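Local coordinates for protein ATP-dependent RNA helicase HrpB (Escherichia coli, PDB 6EUD) that hydrolyses ATP to ADP and phosphate as a DExH-box RNA helicase of the bacterial DEAH/RHA type that binds single-stranded RNA, at residues 62-67 / 101-106; 80-85 / 94-99. One frame throughout, in Å; residues are numbered along the deposited sequence.

Contact 1 (62-67 / 101-106)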
ATOM      1  N   LEU A  62     -24.001 -10.987  -1.564  1.00112.80           N
ATOM      2  CA  LEU A  62     -25.411 -10.627  -1.698  1.00112.49           C
ATOM      3  C   LEU A  62     -25.789 -10.402  -3.146  1.00109.11           C
ATOM      4  O   LEU A  62     -26.882 -10.763  -3.574  1.00111.77           O
ATOM      5  CB  LEU A  62     -25.719  -9.381  -0.875  1.00115.12           C
ATOM      6  CG  LEU A  62     -24.848  -9.218   0.373  1.00114.08           C
ATOM      7  CD1 LEU A  62     -25.048  -7.835   0.954  1.00110.12           C
ATOM      8  CD2 LEU A  62     -25.161 -10.295   1.413  1.00120.00           C
ATOM      9  N   ALA A  63     -24.873  -9.802  -3.895  1.00104.10           N
ATOM     10  CA  ALA A  63     -25.078  -9.591  -5.317  1.00100.81           C
ATOM     11  C   ALA A  63     -25.169 -10.924  -6.040  1.00 98.29           C
ATOM     12  O   ALA A  63     -26.018 -11.114  -6.916  1.00 98.16           O
ATOM     13  CB  ALA A  63     -23.942  -8.748  -5.902  1.00 96.37           C
ATOM     14  N   ALA A  64     -24.287 -11.841  -5.647  1.00 96.40           N
ATOM     15  CA  ALA A  64     -24.056 -13.090  -6.369  1.00 97.06           C
ATOM     16  C   ALA A  64     -25.266 -14.000  -6.385  1.00103.98           C
ATOM     17  O   ALA A  64     -25.477 -14.733  -7.355  1.00105.88           O
ATOM     18  CB  ALA A  64     -22.869 -13.833  -5.773  1.00 93.74           C
ATOM     19  N   ARG A  65     -26.050 -13.985  -5.314  1.00106.23           N
ATOM     20  CA  ARG A  65     -27.155 -14.917  -5.252  1.00109.69           C
ATOM     21  C   ARG A  65     -28.429 -14.244  -5.743  1.00108.28           C
ATOM     22  O   ARG A  65     -29.391 -14.907  -6.085  1.00110.24           O
ATOM     23  CB  ARG A  65     -27.305 -15.481  -3.839  1.00116.63           C
ATOM     24  CG  ARG A  65     -28.390 -16.545  -3.727  1.00125.49           C
ATOM     25  CD  ARG A  65     -28.448 -17.146  -2.337  1.00129.68           C
ATOM     26  NE  ARG A  65     -27.816 -16.281  -1.348  1.00126.86           N
ATOM     27  CZ  ARG A  65     -28.485 -15.501  -0.506  1.00128.81           C
ATOM     28  NH1 ARG A  65     -29.814 -15.468  -0.533  1.00133.08           N
ATOM     29  NH2 ARG A  65     -27.823 -14.746   0.356  1.00126.16           N
ATOM     30  N   ASN A  66     -28.418 -12.920  -5.820  1.00105.94           N
ATOM     31  CA  ASN A  66     -29.481 -12.214  -6.521  1.00104.93           C
ATOM     32  C   ASN A  66     -29.475 -12.563  -8.003  1.00101.92           C
ATOM     33  O   ASN A  66     -30.512 -12.881  -8.580  1.00103.80           O
ATOM     34  CB  ASN A  66     -29.352 -10.705  -6.333  1.00104.31           C
ATOM     35  CG  ASN A  66     -30.030 -10.225  -5.079  1.00110.07           C
ATOM     36  OD1 ASN A  66     -30.938 -10.881  -4.570  1.00115.31           O
ATOM     37  ND2 ASN A  66     -29.591  -9.086  -4.563  1.00110.30           N
ATOM     38  N   VAL A  67     -28.292 -12.519  -8.608  1.00 98.02           N
ATOM     39  CA  VAL A  67     -28.138 -12.812 -10.031  1.00 95.05           C
ATOM     40  C   VAL A  67     -28.478 -14.266 -10.386  1.00 96.95           C
ATOM     41  O   VAL A  67     -29.206 -14.518 -11.346  1.00 96.41           O
ATOM     42  CB  VAL A  67     -26.702 -12.499 -10.491  1.00 84.84           C
ATOM     43  CG1 VAL A  67     -26.575 -12.663 -11.991  1.00 85.24           C
ATOM     44  CG2 VAL A  67     -26.333 -11.093 -10.081  1.00 78.12           C
ATOM     45  N   VAL A 101     -22.322 -18.695 -10.848  1.00 81.02           N
ATOM     46  CA  VAL A 101     -22.196 -17.323 -10.369  1.00 78.24           C
ATOM     47  C   VAL A 101     -21.401 -17.317  -9.073  1.00 78.16           C
ATOM     48  O   VAL A 101     -21.934 -17.614  -8.011  1.00 79.52           O
ATOM     49  CB  VAL A 101     -23.572 -16.657 -10.133  1.00 79.87           C
ATOM     50  CG1 VAL A 101     -23.397 -15.183  -9.791  1.00 74.71           C
ATOM     51  CG2 VAL A 101     -24.467 -16.816 -11.360  1.00 82.12           C
ATOM     52  N   VAL A 102     -20.124 -16.960  -9.169  1.00 75.06           N
ATOM     53  CA  VAL A 102     -19.200 -17.103  -8.051  1.00 72.90           C
ATOM     54  C   VAL A 102     -18.854 -15.765  -7.396  1.00 70.98           C
ATOM     55  O   VAL A 102     -19.077 -14.702  -7.979  1.00 72.70           O
ATOM     56  CB  VAL A 102     -17.903 -17.795  -8.513  1.00 69.60           C
ATOM     57  CG1 VAL A 102     -18.228 -19.127  -9.176  1.00 72.44           C
ATOM     58  CG2 VAL A 102     -17.132 -16.902  -9.478  1.00 64.25           C
ATOM     59  N   THR A 103     -18.309 -15.838  -6.182  1.00 67.49           N
ATOM     60  CA  THR A 103     -17.868 -14.664  -5.427  1.00 64.83           C
ATOM     61  C   THR A 103     -16.963 -15.034  -4.259  1.00 65.63           C
ATOM     62  O   THR A 103     -16.699 -16.207  -4.020  1.00 71.62           O
ATOM     63  CB  THR A 103     -19.036 -13.888  -4.846  1.00 68.49           C
ATOM     64  OG1 THR A 103     -18.534 -12.745  -4.140  1.00 67.19           O
ATOM     65  CG2 THR A 103     -19.799 -14.773  -3.871  1.00 72.44           C
ATOM     66  N   GLU A 104     -16.510 -14.022  -3.523  1.00 61.99           N
ATOM     67  CA  GLU A 104     -15.674 -14.210  -2.335  1.00 63.56           C
ATOM     68  C   GLU A 104     -14.399 -15.030  -2.578  1.00 61.89           C
ATOM     69  O   GLU A 104     -14.075 -15.927  -1.790  1.00 64.99           O
ATOM     70  CB  GLU A 104     -16.488 -14.872  -1.223  1.00 69.14           C
ATOM     71  CG  GLU A 104     -17.588 -13.993  -0.682  1.00 75.51           C
ATOM     72  CD  GLU A 104     -18.427 -14.683   0.371  1.00 79.89           C
ATOM     73  OE1 GLU A 104     -18.788 -14.003   1.349  1.00 81.87           O
ATOM     74  OE2 GLU A 104     -18.724 -15.891   0.224  1.00 80.40           O
ATOM     75  N   GLY A 105     -13.687 -14.717  -3.659  1.00 54.99           N
ATOM     76  CA  GLY A 105     -12.418 -15.359  -3.965  1.00 49.48           C
ATOM     77  C   GLY A 105     -12.535 -16.726  -4.612  1.00 52.87           C
ATOM     78  O   GLY A 105     -11.514 -17.357  -4.892  1.00 53.66           O
ATOM     79  N   VAL A 106     -13.764 -17.189  -4.847  1.00 50.68           N
ATOM     80  CA  VAL A 106     -13.977 -18.514  -5.433  1.00 58.96           C
ATOM     81  C   VAL A 106     -13.339 -18.620  -6.828  1.00 57.35           C
ATOM     82  O   VAL A 106     -12.695 -19.617  -7.150  1.00 53.69           O
ATOM     83  CB  VAL A 106     -15.482 -18.863  -5.519  1.00 62.66           C
ATOM     84  CG1 VAL A 106     -15.723 -20.020  -6.480  1.00 65.73           C
ATOM     85  CG2 VAL A 106     -16.042 -19.185  -4.136  1.00 63.58           C
TER
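Ala64, on helix 61-74, comes closest to Val101 of strand 99-102, with 6.1 Å between their CA atoms; the chain then goes through a type I' turn from Thr103 to Val106, closed by Val106 N bonding to Thr103 O at 3.2 Å, and enters helix 106-113 with Gly105 as N-cap. The two segments meet by packing alone, and two branched side chains on the 101-106 segment do most of the work. Val101 sends its CG1 branch to the helix: with CG1 anti to the backbone N (chi1 -173°), this methyl lies 3.2 Å from Ala64 O and also meets the side chain of Val67, CG1 to CB 4.3 Å. Val101 CG1 is likewise 4.3 Å from Ala64 CB. That alanine methyl sits nearer Thr103, whose CG2 approaches Ala64 CB to 3.7 Å, methyl against methyl. Thr103 thus divides its two branches: CG2 faces the helix, while OG1 hydrogen-bonds to Glu58 O, just past strand 53-57. Val102 faces the other way, toward Leu107 and Met110 of helix 106-113, so this strand lies between two helices. All the touching residues are buried, and Val67 and Val101 both rest on Leu56 as well. Helix 61-74 is packed here on the mostly parallel sheet of the helicase ATP-binding domain, which has the alpha/beta core of the P-loop NTPases; Val67 lies about 4 Å, side chain to side chain, from Ser37 of the predicted ATP site.

Contact 2 (80-85 / 94-99)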
ATOM      1  N   GLY A  80     -28.715 -23.858  -8.489  1.00138.80           N
ATOM      2  CA  GLY A  80     -27.928 -25.064  -8.406  1.00145.58           C
ATOM      3  C   GLY A  80     -28.110 -25.841  -9.700  1.00151.64           C
ATOM      4  O   GLY A  80     -27.293 -26.670 -10.084  1.00154.90           O
ATOM      5  N   ASP A  81     -29.197 -25.536 -10.388  1.00155.27           N
ATOM      6  CA  ASP A  81     -29.630 -26.308 -11.529  1.00160.19           C
ATOM      7  C   ASP A  81     -29.624 -25.455 -12.812  1.00157.20           C
ATOM      8  O   ASP A  81     -30.412 -24.533 -12.933  1.00158.47           O
ATOM      9  CB  ASP A  81     -31.027 -26.925 -11.186  1.00176.98           C
ATOM     10  CG  ASP A  81     -31.833 -27.380 -12.407  1.00178.76           C
ATOM     11  OD1 ASP A  81     -31.237 -27.618 -13.475  1.00177.59           O
ATOM     12  OD2 ASP A  81     -33.072 -27.574 -12.266  1.00181.66           O
ATOM     13  N   THR A  82     -28.728 -25.779 -13.753  1.00150.79           N
ATOM     14  CA  THR A  82     -28.398 -25.035 -14.998  1.00140.52           C
ATOM     15  C   THR A  82     -27.814 -23.648 -14.755  1.00125.52           C
ATOM     16  O   THR A  82     -26.985 -23.190 -15.536  1.00122.51           O
ATOM     17  CB  THR A  82     -29.575 -24.862 -15.947  1.00145.47           C
ATOM     18  OG1 THR A  82     -30.761 -24.562 -15.215  1.00149.39           O
ATOM     19  CG2 THR A  82     -29.776 -26.120 -16.749  1.00150.17           C
ATOM     20  N   VAL A  83     -28.290 -22.958 -13.726  1.00115.19           N
ATOM     21  CA  VAL A  83     -27.636 -21.747 -13.246  1.00100.54           C
ATOM     22  C   VAL A  83     -27.283 -22.043 -11.813  1.00 98.95           C
ATOM     23  O   VAL A  83     -28.160 -22.384 -11.015  1.00100.15           O
ATOM     24  CB  VAL A  83     -28.523 -20.483 -13.324  1.00 92.92           C
ATOM     25  CG1 VAL A  83     -27.794 -19.280 -12.712  1.00 85.68           C
ATOM     26  CG2 VAL A  83     -28.956 -20.208 -14.759  1.00 91.86           C
ATOM     27  N   GLY A  84     -25.999 -21.964 -11.500  1.00 84.64           N
ATOM     28  CA  GLY A  84     -25.539 -22.258 -10.163  1.00 90.11           C
ATOM     29  C   GLY A  84     -24.731 -21.115  -9.586  1.00 89.60           C
ATOM     30  O   GLY A  84     -24.482 -20.109 -10.257  1.00 75.90           O
ATOM     31  N   TYR A  85     -24.328 -21.273  -8.328  1.00 90.40           N
ATOM     32  CA  TYR A  85     -23.509 -20.282  -7.648  1.00 89.52           C
ATOM     33  C   TYR A  85     -22.509 -20.979  -6.709  1.00 94.41           C
ATOM     34  O   TYR A  85     -22.735 -22.121  -6.295  1.00 99.60           O
ATOM     35  CB  TYR A  85     -24.392 -19.277  -6.876  1.00 87.75           C
ATOM     36  CG  TYR A  85     -25.181 -19.864  -5.718  1.00 92.60           C
ATOM     37  CD1 TYR A  85     -24.592 -20.056  -4.470  1.00 94.12           C
ATOM     38  CD2 TYR A  85     -26.513 -20.220  -5.868  1.00 97.01           C
ATOM     39  CE1 TYR A  85     -25.301 -20.596  -3.415  1.00 99.24           C
ATOM     40  CE2 TYR A  85     -27.235 -20.757  -4.813  1.00102.35           C
ATOM     41  CZ  TYR A  85     -26.624 -20.943  -3.589  1.00101.91           C
ATOM     42  OH  TYR A  85     -27.325 -21.483  -2.531  1.00103.73           O
ATOM     43  N   GLY A  94     -24.675 -28.697  -9.892  1.00125.26           N
ATOM     44  CA  GLY A  94     -24.884 -30.091 -10.274  1.00133.93           C
ATOM     45  C   GLY A  94     -24.083 -30.499 -11.505  1.00136.54           C
ATOM     46  O   GLY A  94     -23.315 -29.692 -12.024  1.00130.57           O
ATOM     47  N   PRO A  95     -24.289 -31.746 -12.003  1.00144.70           N
ATOM     48  CA  PRO A  95     -23.737 -32.357 -13.228  1.00147.34           C
ATOM     49  C   PRO A  95     -24.423 -31.709 -14.411  1.00148.89           C
ATOM     50  O   PRO A  95     -24.230 -32.039 -15.578  1.00150.02           O
ATOM     51  CB  PRO A  95     -24.138 -33.820 -13.106  1.00152.25           C
ATOM     52  CG  PRO A  95     -25.424 -33.765 -12.367  1.00153.50           C
ATOM     53  CD  PRO A  95     -25.282 -32.634 -11.373  1.00149.02           C
ATOM     54  N   ASN A  96     -25.140 -30.675 -14.016  1.00149.86           N
ATOM     55  CA  ASN A  96     -26.261 -30.046 -14.624  1.00156.19           C
ATOM     56  C   ASN A  96     -25.790 -28.759 -15.211  1.00147.66           C
ATOM     57  O   ASN A  96     -25.893 -28.563 -16.408  1.00146.69           O
ATOM     58  CB  ASN A  96     -27.282 -29.854 -13.484  1.00165.14           C
ATOM     59  CG  ASN A  96     -28.461 -28.956 -13.809  1.00169.87           C
ATOM     60  OD1 ASN A  96     -28.362 -28.037 -14.577  1.00170.87           O
ATOM     61  ND2 ASN A  96     -29.575 -29.201 -13.146  1.00175.61           N
ATOM     62  N   THR A  97     -25.244 -27.903 -14.346  1.00141.51           N
ATOM     63  CA  THR A  97     -25.035 -26.480 -14.594  1.00136.11           C
ATOM     64  C   THR A  97     -24.232 -26.160 -15.853  1.00132.37           C
ATOM     65  O   THR A  97     -23.527 -27.012 -16.388  1.00139.35           O
ATOM     66  CB  THR A  97     -24.336 -25.858 -13.356  1.00119.23           C
ATOM     67  OG1 THR A  97     -24.942 -26.377 -12.163  1.00124.61           O
ATOM     68  CG2 THR A  97     -24.511 -24.374 -13.343  1.00114.06           C
ATOM     69  N   ARG A  98     -24.354 -24.931 -16.339  1.00124.30           N
ATOM     70  CA  ARG A  98     -23.481 -24.454 -17.398  1.00114.74           C
ATOM     71  C   ARG A  98     -23.054 -23.026 -17.081  1.00106.33           C
ATOM     72  O   ARG A  98     -22.095 -22.509 -17.650  1.00102.27           O
ATOM     73  CB  ARG A  98     -24.174 -24.555 -18.757  1.00111.78           C
ATOM     74  CG  ARG A  98     -24.204 -25.975 -19.312  1.00113.86           C
ATOM     75  CD  ARG A  98     -24.803 -25.996 -20.693  1.00117.68           C
ATOM     76  NE  ARG A  98     -24.142 -25.019 -21.551  1.00116.15           N
ATOM     77  CZ  ARG A  98     -24.571 -24.672 -22.759  1.00115.55           C
ATOM     78  NH1 ARG A  98     -25.673 -25.224 -23.255  1.00118.75           N
ATOM     79  NH2 ARG A  98     -23.904 -23.767 -23.464  1.00110.21           N
ATOM     80  N   LEU A  99     -23.763 -22.413 -16.140  1.00103.29           N
ATOM     81  CA  LEU A  99     -23.513 -21.036 -15.742  1.00 96.69           C
ATOM     82  C   LEU A  99     -23.386 -20.967 -14.228  1.00 92.87           C
ATOM     83  O   LEU A  99     -24.367 -21.155 -13.505  1.00 96.60           O
ATOM     84  CB  LEU A  99     -24.642 -20.123 -16.241  1.00 98.53           C
ATOM     85  CG  LEU A  99     -24.572 -18.596 -16.122  1.00 93.16           C
ATOM     86  CD1 LEU A  99     -25.025 -18.113 -14.751  1.00 93.08           C
ATOM     87  CD2 LEU A  99     -23.183 -18.091 -16.433  1.00 88.82           C
TER
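Asn96 reaches across to the loop at 80-82 and meets both Asp81 and Thr82 with one amide. Its ND2 is placed to donate to Asp81 OD1, and its OD1 to accept from Thr82 N; both separations are too short to be taken at face value, so the details of this pairing are doubtful. CG of Asn96 stands anti to its own N (chi1 168°), which carries the amide over to the loop, its plane 70° from that of the carboxylate. Thr82 O takes two donors: Arg98 N at 3.3 Å, from above the carbonyl plane, and, weakly, Leu99 N. Next along, Gly84 N points almost straight down the carbonyl of Leu99, 2.7 Å from its O. Val83 and Leu99 thereby pair as parallel neighbours where strands 83-87 and 99-102 begin to run together in the helicase domain's sheet, and their side chains lie side by side, Val83 CG1 3.6 Å from Leu99 CD1, against Leu71 of helix 61-74. Gly94 N is held by Thr97 OG1 at 3.3 Å, and weakly by Gly80 O. The other branch of Thr97, CG2, is 3.4 Å from Gly84 N. Replacing Thr97 by an alanine would probably leave Gly94 N with little more than its weak bond to Gly80 O and open a gap beside Gly84. Thr82 OG1 is modelled within bonding reach of Glu77, though its position is less certain.

How the contacts relate
From the N terminus, the chain first runs along helix 61-74, the near side of contact 1, then passes through the 80-82 loop into strand 83-87, the near side of contact 2. It turns back along strand 90-92, and the 94-99 segment closes the short loop of contact 2. Strand 99-102 follows at once, and the 101-106 segment closes the longer loop of contact 1, inside which contact 2 is nested. Their centres are 14 Å apart. The two meet in the sheet, where Val101 N lies 2.6 Å from Gly84 O, a probable hydrogen bond. Together they set strands 83-87 and 99-102 side by side in parallel and pack helix 61-74 on the sheet.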